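Side-chain contact in acyl-CoA thioester hydrolase HI0827 (Haemophilus influenzae Rd KW20, PDB 3BJK), which probably hydrolyses the thioester bond of a broad range of acyl-coenzyme A molecules, long-chain fatty acyl-CoAs among them, as a hexameric hotdog-fold enzyme: residues R131-R135 against E136-E140. The protein carries 1 engineered substitution. Numbering follows the deposited sequence.
Sequences RTIPR and ENNQE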
loop_
_atom_site.group_PDB
_atom_site.type_symbol
_atom_site.label_atom_id
_atom_site.label_comp_id
_atom_site.label_asym_id
_atom_site.label_seq_id
_atom_site.Cartn_x
_atom_site.Cartn_y
_atom_site.Cartn_z
ATOM N N ARG C 131 -14.780 6.502 -28.193
ATOM C CA ARG C 131 -14.145 6.354 -29.493
ATOM C C ARG C 131 -14.422 5.010 -30.119
ATOM O O ARG C 131 -14.660 4.031 -29.430
ATOM C CB ARG C 131 -12.634 6.619 -29.417
ATOM C CG ARG C 131 -11.880 5.625 -28.608
ATOM C CD ARG C 131 -10.335 5.662 -28.840
ATOM N NE ARG C 131 -9.773 4.582 -28.015
ATOM C CZ ARG C 131 -9.376 3.376 -28.450
ATOM N NH1 ARG C 131 -9.402 3.031 -29.726
ATOM N NH2 ARG C 131 -8.952 2.488 -27.577
ATOM N N THR C 132 -14.355 4.982 -31.443
ATOM C CA THR C 132 -14.740 3.817 -32.225
ATOM C C THR C 132 -13.615 2.808 -32.253
ATOM O O THR C 132 -12.504 3.140 -32.594
ATOM C CB THR C 132 -15.067 4.219 -33.652
ATOM O OG1 THR C 132 -16.195 5.114 -33.634
ATOM C CG2 THR C 132 -15.394 2.992 -34.508
ATOM N N ILE C 133 -13.915 1.569 -31.885
ATOM C CA ILE C 133 -12.922 0.507 -31.952
ATOM C C ILE C 133 -12.501 0.295 -33.410
ATOM O O ILE C 133 -13.364 0.123 -34.264
ATOM C CB ILE C 133 -13.488 -0.785 -31.369
ATOM C CG1 ILE C 133 -13.749 -0.589 -29.856
ATOM C CG2 ILE C 133 -12.523 -1.937 -31.581
ATOM C CD1 ILE C 133 -14.549 -1.622 -29.285
ATOM N N PRO C 134 -11.175 0.318 -33.694
ATOM C CA PRO C 134 -10.730 0.116 -35.070
ATOM C C PRO C 134 -11.032 -1.295 -35.533
ATOM O O PRO C 134 -10.683 -2.254 -34.857
ATOM C CB PRO C 134 -9.206 0.371 -35.020
ATOM C CG PRO C 134 -8.815 0.171 -33.649
ATOM C CD PRO C 134 -10.032 0.507 -32.784
ATOM N N ARG C 135 -11.674 -1.405 -36.690
ATOM C CA ARG C 135 -12.141 -2.684 -37.215
ATOM C C ARG C 135 -11.181 -3.251 -38.254
ATOM O O ARG C 135 -11.102 -4.457 -38.429
ATOM C CB ARG C 135 -13.517 -2.501 -37.844
ATOM C CG ARG C 135 -14.566 -2.035 -36.882
ATOM C CD ARG C 135 -15.288 -3.213 -36.304
ATOM N NE ARG C 135 -15.809 -2.945 -34.980
ATOM C CZ ARG C 135 -16.558 -3.803 -34.296
ATOM N NH1 ARG C 135 -16.859 -5.005 -34.788
ATOM N NH2 ARG C 135 -16.980 -3.464 -33.089
ATOM N N GLU C 136 -10.468 -2.363 -38.940
ATOM C CA GLU C 136 -9.467 -2.726 -39.945
ATOM C C GLU C 136 -8.080 -3.002 -39.310
ATOM O O GLU C 136 -7.622 -2.264 -38.434
ATOM C CB GLU C 136 -9.404 -1.612 -41.026
ATOM C CG GLU C 136 -8.583 -0.314 -40.688
ATOM C CD GLU C 136 -8.891 0.340 -39.281
ATOM O OE1 GLU C 136 -10.079 0.248 -38.697
ATOM O OE2 GLU C 136 -7.902 0.960 -38.743
ATOM N N ASN C 137 -7.437 -4.077 -39.775
ATOM C CA ASN C 137 -6.128 -4.534 -39.292
ATOM C C ASN C 137 -6.082 -4.755 -37.794
ATOM O O ASN C 137 -5.057 -4.469 -37.163
ATOM C CB ASN C 137 -4.987 -3.558 -39.671
ATOM C CG ASN C 137 -5.107 -2.993 -41.073
ATOM O OD1 ASN C 137 -5.720 -3.586 -41.970
ATOM N ND2 ASN C 137 -4.514 -1.823 -41.269
ATOM N N ASN C 138 -7.188 -5.248 -37.228
ATOM C CA ASN C 138 -7.297 -5.488 -35.799
ATOM C C ASN C 138 -7.374 -6.991 -35.481
ATOM O O ASN C 138 -8.453 -7.555 -35.348
ATOM C CB ASN C 138 -8.498 -4.706 -35.209
ATOM C CG ASN C 138 -8.504 -4.692 -33.668
ATOM O OD1 ASN C 138 -7.861 -5.527 -33.031
ATOM N ND2 ASN C 138 -9.277 -3.764 -33.072
ATOM N N GLN C 139 -6.213 -7.626 -35.350
ATOM C CA GLN C 139 -6.135 -9.055 -35.058
ATOM C C GLN C 139 -6.744 -9.455 -33.710
ATOM O O GLN C 139 -7.326 -10.532 -33.569
ATOM C CB GLN C 139 -4.688 -9.487 -35.048
ATOM C CG GLN C 139 -4.040 -9.451 -36.395
ATOM C CD GLN C 139 -2.686 -10.115 -36.365
ATOM O OE1 GLN C 139 -2.041 -10.216 -35.303
ATOM N NE2 GLN C 139 -2.256 -10.593 -37.507
ATOM N N GLU C 140 -6.574 -8.604 -32.712
ATOM C CA GLU C 140 -7.100 -8.907 -31.404
ATOM C C GLU C 140 -8.634 -8.942 -31.462
ATOM O O GLU C 140 -9.251 -9.834 -30.882
ATOM C CB GLU C 140 -6.559 -7.915 -30.374
ATOM C CG GLU C 140 -5.006 -8.035 -30.175
ATOM C CD GLU C 140 -4.563 -8.963 -28.998
ATOM O OE1 GLU C 140 -5.431 -9.639 -28.368
ATOM O OE2 GLU C 140 -3.336 -8.983 -28.682
#
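Asn138 reaches back four residues and ties its side-chain amide to the backbone of Pro134. Its ND2 donates a hydrogen bond to Pro134 O at 2.7 Å, and the N-H...O angle is 167°. The acceptor lies in the amide plane of Asn138, and the donor approaches nearly head-on to the carbonyl. With chi1 at -169°, CG of Asn138 points away from its own N, which turns the amide toward Pro134. ND2 also donates to Ile53 O, and OD1 accepts a hydrogen bond from Leu141 N. The buried amide is thus gripped at both ends, which fixes its rotation.

Looser van der Waals contacts surround the bond: Asn138 ND2 lies 4.0 Å from both Ile133 CG2 and Pro134 CG. His55 packs on both Pro134 and Asn138.

On the exposed side, Glu136 folds back over the chain. The bend at chi2 (-48°) brings its carboxylate to Pro134, with OE1 3.8 Å from Pro134 CB. The same OE1 lies 3.1 Å from Arg135 N. The side chain of Arg135 goes the other way, to Val87, Leu141 and Leu145.

Asn138 is the N-cap of helix 139-148. The arrangement is a turn leading into a capped helix, in which one asparagine caps the helix and also pins the preceding loop. Through Ile53 O the same asparagine also ties the start of the C-terminal helix to the end of helix 35-54, the long helix of the hotdog fold.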